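Local coordinates for protein ribonuclease S-3 (Pyrus pyrifolia, PDB 1IQQ) that cleaves RNA as a T2-family endoribonuclease of the pistil and is responsible for gametophytic self-incompatibility, at residues I126-I138 with I188-Y200. Numbering follows the deposited sequence.
Sequences IEPDGKKRALLDI and ISPHYCPTNNIKY. With NAG (2-acetamido-2-deoxy-beta-D-glucopyranose), chain B.
R133 and I198 form the hydrogen-bonded pair of a short antiparallel ladder, R133 N giving to I198 O at 2.7 Å and I198 N returning to R133 O; K132 and K199 make the adjoining non-hydrogen-bonded pair. A G1 bulge interrupts each end: G130 and K131 together face Y200, and N197 and I198 face R133. G130 and N197 both have positive phi (74° and 64°), easy for glycine and tolerable for asparagine. Beyond the ladder, L135 N at the start of helix 135-143 donates to T195 O.

The C-terminal carboxylate of Y200 is bound on both oxygens. G130 N reaches Y200 OXT at 2.8 Å, while Y200 O accepts from K131 N and, side-on, from R133 NE (2.9 Å) and NH2 (3.1 Å), nearly in the guanidinium plane. I126 CG2 covers one face of that plane and K131 CB the rim of the other. Shortening R133 to an alanine is likely to cost Y200 O its paired guanidinium bonds and nearby positive charge, and I126 CG2 its flat partner. Y200 chi1 of 172° sets CG opposite the backbone N and brings one ring face against P128 CA in a CH-pi contact; proline's compact ring suits this flat neighbour, P128 CB lying 3.7 Å from Y200 CZ. Branched, apolar L135 and I138 close on I198.

C193 is disulfide-bonded to C155, and L135 and I138 rest on L153 of strand 152-158. Y10 meets the Y200 ring edge-to-face. K199 pairs through its backbone with T162 and L164, so strand 198-199 runs between 132-133 and the parallel strand 161-171, and the bulged ladder fixes the C-terminus near the sheet edge.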
# COMPACT_ATOMS: atom_id res chain seq x y z
N ILE A 126 -13.14 -11.67 6.33
CA ILE A 126 -12.59 -11.95 4.98
C ILE A 126 -11.13 -12.35 5.14
O ILE A 126 -10.26 -11.54 5.47
CB ILE A 126 -12.75 -10.68 4.13
CG1 ILE A 126 -14.25 -10.42 3.87
CG2 ILE A 126 -12.06 -10.79 2.73
CD1 ILE A 126 -14.54 -9.10 3.16
N GLU A 127 -10.90 -13.66 4.96
CA GLU A 127 -9.55 -14.23 5.10
C GLU A 127 -9.06 -14.57 3.70
O GLU A 127 -9.89 -14.73 2.79
CB GLU A 127 -9.67 -15.50 5.93
CG GLU A 127 -10.25 -15.20 7.31
CD GLU A 127 -9.22 -14.51 8.23
OE1 GLU A 127 -7.99 -14.62 7.95
OE2 GLU A 127 -9.67 -13.93 9.25
N PRO A 128 -7.72 -14.74 3.51
CA PRO A 128 -7.12 -15.06 2.19
C PRO A 128 -7.31 -16.55 1.86
O PRO A 128 -6.37 -17.30 1.71
CB PRO A 128 -5.66 -14.63 2.35
CG PRO A 128 -5.37 -14.89 3.87
CD PRO A 128 -6.67 -14.47 4.52
N ASP A 129 -8.59 -16.89 1.68
CA ASP A 129 -9.02 -18.25 1.43
C ASP A 129 -9.16 -18.58 -0.07
O ASP A 129 -9.46 -19.74 -0.42
CB ASP A 129 -10.37 -18.45 2.13
CG ASP A 129 -10.28 -18.55 3.64
OD1 ASP A 129 -9.24 -19.01 4.17
OD2 ASP A 129 -11.28 -18.20 4.28
N GLY A 130 -8.92 -17.61 -0.93
CA GLY A 130 -8.99 -17.81 -2.38
C GLY A 130 -10.41 -17.93 -2.89
O GLY A 130 -10.66 -18.67 -3.84
N LYS A 131 -11.36 -17.25 -2.24
CA LYS A 131 -12.75 -17.28 -2.65
C LYS A 131 -13.07 -16.13 -3.61
O LYS A 131 -12.43 -15.10 -3.59
CB LYS A 131 -13.66 -17.08 -1.45
CG LYS A 131 -13.61 -18.17 -0.37
CD LYS A 131 -14.52 -17.78 0.78
CE LYS A 131 -14.56 -18.85 1.90
NZ LYS A 131 -15.47 -18.26 2.97
N LYS A 132 -14.12 -16.29 -4.44
CA LYS A 132 -14.55 -15.24 -5.33
C LYS A 132 -15.45 -14.37 -4.50
O LYS A 132 -16.33 -14.85 -3.77
CB LYS A 132 -15.35 -15.82 -6.51
CG LYS A 132 -14.39 -16.41 -7.56
CD LYS A 132 -15.17 -17.04 -8.75
CE LYS A 132 -14.26 -17.82 -9.70
NZ LYS A 132 -15.08 -18.50 -10.77
N ARG A 133 -15.22 -13.06 -4.56
CA ARG A 133 -15.97 -12.14 -3.73
C ARG A 133 -16.61 -10.99 -4.50
O ARG A 133 -16.18 -10.65 -5.63
CB ARG A 133 -15.00 -11.58 -2.72
CG ARG A 133 -14.38 -12.72 -1.94
CD ARG A 133 -13.50 -12.14 -0.93
NE ARG A 133 -12.75 -13.18 -0.22
CZ ARG A 133 -13.18 -13.83 0.84
NH1 ARG A 133 -14.40 -13.56 1.35
NH2 ARG A 133 -12.34 -14.73 1.35
N ALA A 134 -17.67 -10.41 -3.91
CA ALA A 134 -18.23 -9.19 -4.45
C ALA A 134 -17.36 -7.98 -4.06
O ALA A 134 -16.91 -7.83 -2.89
CB ALA A 134 -19.65 -8.97 -3.93
N LEU A 135 -17.15 -7.06 -4.99
CA LEU A 135 -16.35 -5.86 -4.71
C LEU A 135 -16.90 -5.11 -3.50
O LEU A 135 -16.08 -4.66 -2.69
CB LEU A 135 -16.43 -4.92 -5.89
CG LEU A 135 -15.82 -3.56 -5.71
CD1 LEU A 135 -14.32 -3.70 -5.46
CD2 LEU A 135 -16.07 -2.69 -6.96
N LEU A 136 -18.22 -4.98 -3.38
CA LEU A 136 -18.78 -4.17 -2.28
C LEU A 136 -18.45 -4.76 -0.95
O LEU A 136 -18.34 -4.00 -0.02
CB LEU A 136 -20.31 -4.06 -2.41
CG LEU A 136 -20.97 -3.04 -1.49
CD1 LEU A 136 -20.30 -1.67 -1.60
CD2 LEU A 136 -22.45 -2.94 -2.00
N ASP A 137 -18.32 -6.09 -0.85
CA ASP A 137 -18.00 -6.68 0.46
C ASP A 137 -16.56 -6.32 0.83
O ASP A 137 -16.29 -6.05 2.01
CB ASP A 137 -18.22 -8.19 0.46
CG ASP A 137 -19.69 -8.58 0.36
OD1 ASP A 137 -20.54 -7.79 0.81
OD2 ASP A 137 -19.97 -9.67 -0.18
N ILE A 138 -15.63 -6.31 -0.12
CA ILE A 138 -14.26 -5.92 0.20
C ILE A 138 -14.25 -4.43 0.59
O ILE A 138 -13.62 -4.06 1.58
CB ILE A 138 -13.39 -6.14 -1.07
CG1 ILE A 138 -13.35 -7.64 -1.38
CG2 ILE A 138 -11.93 -5.66 -0.73
CD1 ILE A 138 -12.77 -8.01 -2.73
N ILE A 188 -12.16 0.37 -18.11
CA ILE A 188 -11.42 -0.19 -19.23
C ILE A 188 -10.04 -0.67 -18.84
O ILE A 188 -9.45 -1.46 -19.56
CB ILE A 188 -11.31 0.89 -20.40
CG1 ILE A 188 -10.78 0.28 -21.74
CG2 ILE A 188 -10.38 1.99 -20.00
CD1 ILE A 188 -11.52 -0.99 -22.23
N SER A 189 -9.52 -0.18 -17.70
CA SER A 189 -8.17 -0.52 -17.31
C SER A 189 -8.01 -1.96 -16.83
O SER A 189 -8.88 -2.54 -16.17
CB SER A 189 -7.75 0.38 -16.21
OG SER A 189 -6.49 -0.05 -15.73
N PRO A 190 -6.88 -2.58 -17.17
CA PRO A 190 -6.68 -3.93 -16.70
C PRO A 190 -6.37 -3.91 -15.17
O PRO A 190 -6.31 -5.00 -14.57
CB PRO A 190 -5.49 -4.40 -17.58
CG PRO A 190 -4.80 -3.17 -17.89
CD PRO A 190 -5.90 -2.20 -18.22
N HIS A 191 -6.23 -2.73 -14.53
CA HIS A 191 -6.02 -2.64 -13.08
C HIS A 191 -7.32 -2.46 -12.31
O HIS A 191 -7.39 -2.52 -11.09
CB HIS A 191 -5.13 -1.48 -12.77
CG HIS A 191 -3.83 -1.59 -13.48
ND1 HIS A 191 -3.28 -0.56 -14.23
CD2 HIS A 191 -3.03 -2.66 -13.65
CE1 HIS A 191 -2.19 -1.01 -14.83
NE2 HIS A 191 -2.02 -2.28 -14.50
N TYR A 192 -8.42 -2.30 -13.05
CA TYR A 192 -9.73 -2.07 -12.44
C TYR A 192 -10.29 -3.28 -11.77
O TYR A 192 -10.18 -4.45 -12.30
CB TYR A 192 -10.71 -1.59 -13.55
CG TYR A 192 -12.20 -1.63 -13.22
CD1 TYR A 192 -12.82 -0.54 -12.57
CD2 TYR A 192 -12.97 -2.68 -13.65
CE1 TYR A 192 -14.24 -0.55 -12.38
CE2 TYR A 192 -14.37 -2.70 -13.48
CZ TYR A 192 -14.96 -1.62 -12.84
OH TYR A 192 -16.31 -1.69 -12.64
N CYS A 193 -10.94 -3.08 -10.63
CA CYS A 193 -11.61 -4.19 -9.96
C CYS A 193 -13.09 -4.21 -10.35
O CYS A 193 -13.79 -3.27 -10.10
CB CYS A 193 -11.55 -4.04 -8.42
SG CYS A 193 -9.89 -4.29 -7.71
N PRO A 194 -13.56 -5.31 -10.92
CA PRO A 194 -14.97 -5.39 -11.33
C PRO A 194 -15.89 -5.57 -10.15
O PRO A 194 -15.46 -5.90 -9.03
CB PRO A 194 -14.97 -6.59 -12.24
CG PRO A 194 -13.85 -7.61 -11.57
CD PRO A 194 -12.81 -6.59 -11.14
N THR A 195 -17.21 -5.45 -10.38
CA THR A 195 -18.14 -5.56 -9.27
C THR A 195 -18.29 -6.93 -8.65
O THR A 195 -18.71 -7.02 -7.49
CB THR A 195 -19.53 -4.98 -9.67
OG1 THR A 195 -20.06 -5.80 -10.69
CG2 THR A 195 -19.43 -3.55 -10.17
N ASN A 196 -17.94 -8.01 -9.35
CA ASN A 196 -18.11 -9.31 -8.80
C ASN A 196 -16.99 -10.23 -9.25
O ASN A 196 -16.21 -9.90 -10.18
CB ASN A 196 -19.49 -9.85 -9.22
CG ASN A 196 -19.94 -10.99 -8.35
OD1 ASN A 196 -19.52 -11.09 -7.19
ND2 ASN A 196 -20.81 -11.84 -8.86
N ASN A 197 -16.86 -11.34 -8.51
CA ASN A 197 -15.88 -12.36 -8.80
C ASN A 197 -14.44 -11.98 -8.67
O ASN A 197 -13.61 -12.33 -9.49
CB ASN A 197 -16.18 -12.97 -10.16
CG ASN A 197 -17.47 -13.72 -10.13
OD1 ASN A 197 -17.75 -14.47 -9.18
ND2 ASN A 197 -18.32 -13.49 -11.16
N ILE A 198 -14.13 -11.23 -7.61
CA ILE A 198 -12.75 -10.89 -7.29
C ILE A 198 -12.20 -11.97 -6.36
O ILE A 198 -12.76 -12.22 -5.31
CB ILE A 198 -12.70 -9.54 -6.55
CG1 ILE A 198 -13.19 -8.40 -7.49
CG2 ILE A 198 -11.26 -9.27 -6.03
CD1 ILE A 198 -13.42 -7.10 -6.78
N LYS A 199 -11.11 -12.61 -6.74
CA LYS A 199 -10.54 -13.63 -5.88
C LYS A 199 -9.63 -13.05 -4.77
O LYS A 199 -8.80 -12.22 -5.04
CB LYS A 199 -9.67 -14.62 -6.71
CG LYS A 199 -8.98 -15.68 -5.87
CD LYS A 199 -8.09 -16.57 -6.78
CE LYS A 199 -7.21 -17.48 -5.87
NZ LYS A 199 -6.57 -18.57 -6.68
N TYR A 200 -9.90 -13.52 -3.55
CA TYR A 200 -9.01 -13.22 -2.41
C TYR A 200 -9.23 -14.37 -1.42
O TYR A 200 -10.38 -14.63 -0.99
CB TYR A 200 -9.33 -11.85 -1.78
CG TYR A 200 -8.55 -11.61 -0.50
CD1 TYR A 200 -7.18 -11.34 -0.54
CD2 TYR A 200 -9.15 -11.67 0.74
CE1 TYR A 200 -6.45 -11.13 0.62
CE2 TYR A 200 -8.44 -11.51 1.91
CZ TYR A 200 -7.08 -11.23 1.86
OH TYR A 200 -6.38 -10.95 3.03
OXT TYR A 200 -8.18 -14.96 -1.03
C1 NAG B . -2.40 -13.10 11.22
C2 NAG B . -2.51 -14.47 10.60
C3 NAG B . -3.07 -15.49 11.54
C4 NAG B . -2.25 -15.50 12.83
C5 NAG B . -2.14 -14.09 13.40
C6 NAG B . -1.20 -14.06 14.60
C7 NAG B . -2.95 -14.46 8.29
C8 NAG B . -4.08 -14.21 7.24
N2 NAG B . -3.42 -14.39 9.50
O3 NAG B . -2.94 -16.77 10.89
O4 NAG B . -2.86 -16.37 13.80
O5 NAG B . -1.58 -13.19 12.40
O6 NAG B . -1.26 -12.77 15.21
O7 NAG B . -1.80 -14.80 7.97
O HOH W 1 -7.54 -11.05 5.42
O HOH W 2 -20.11 -5.64 -5.59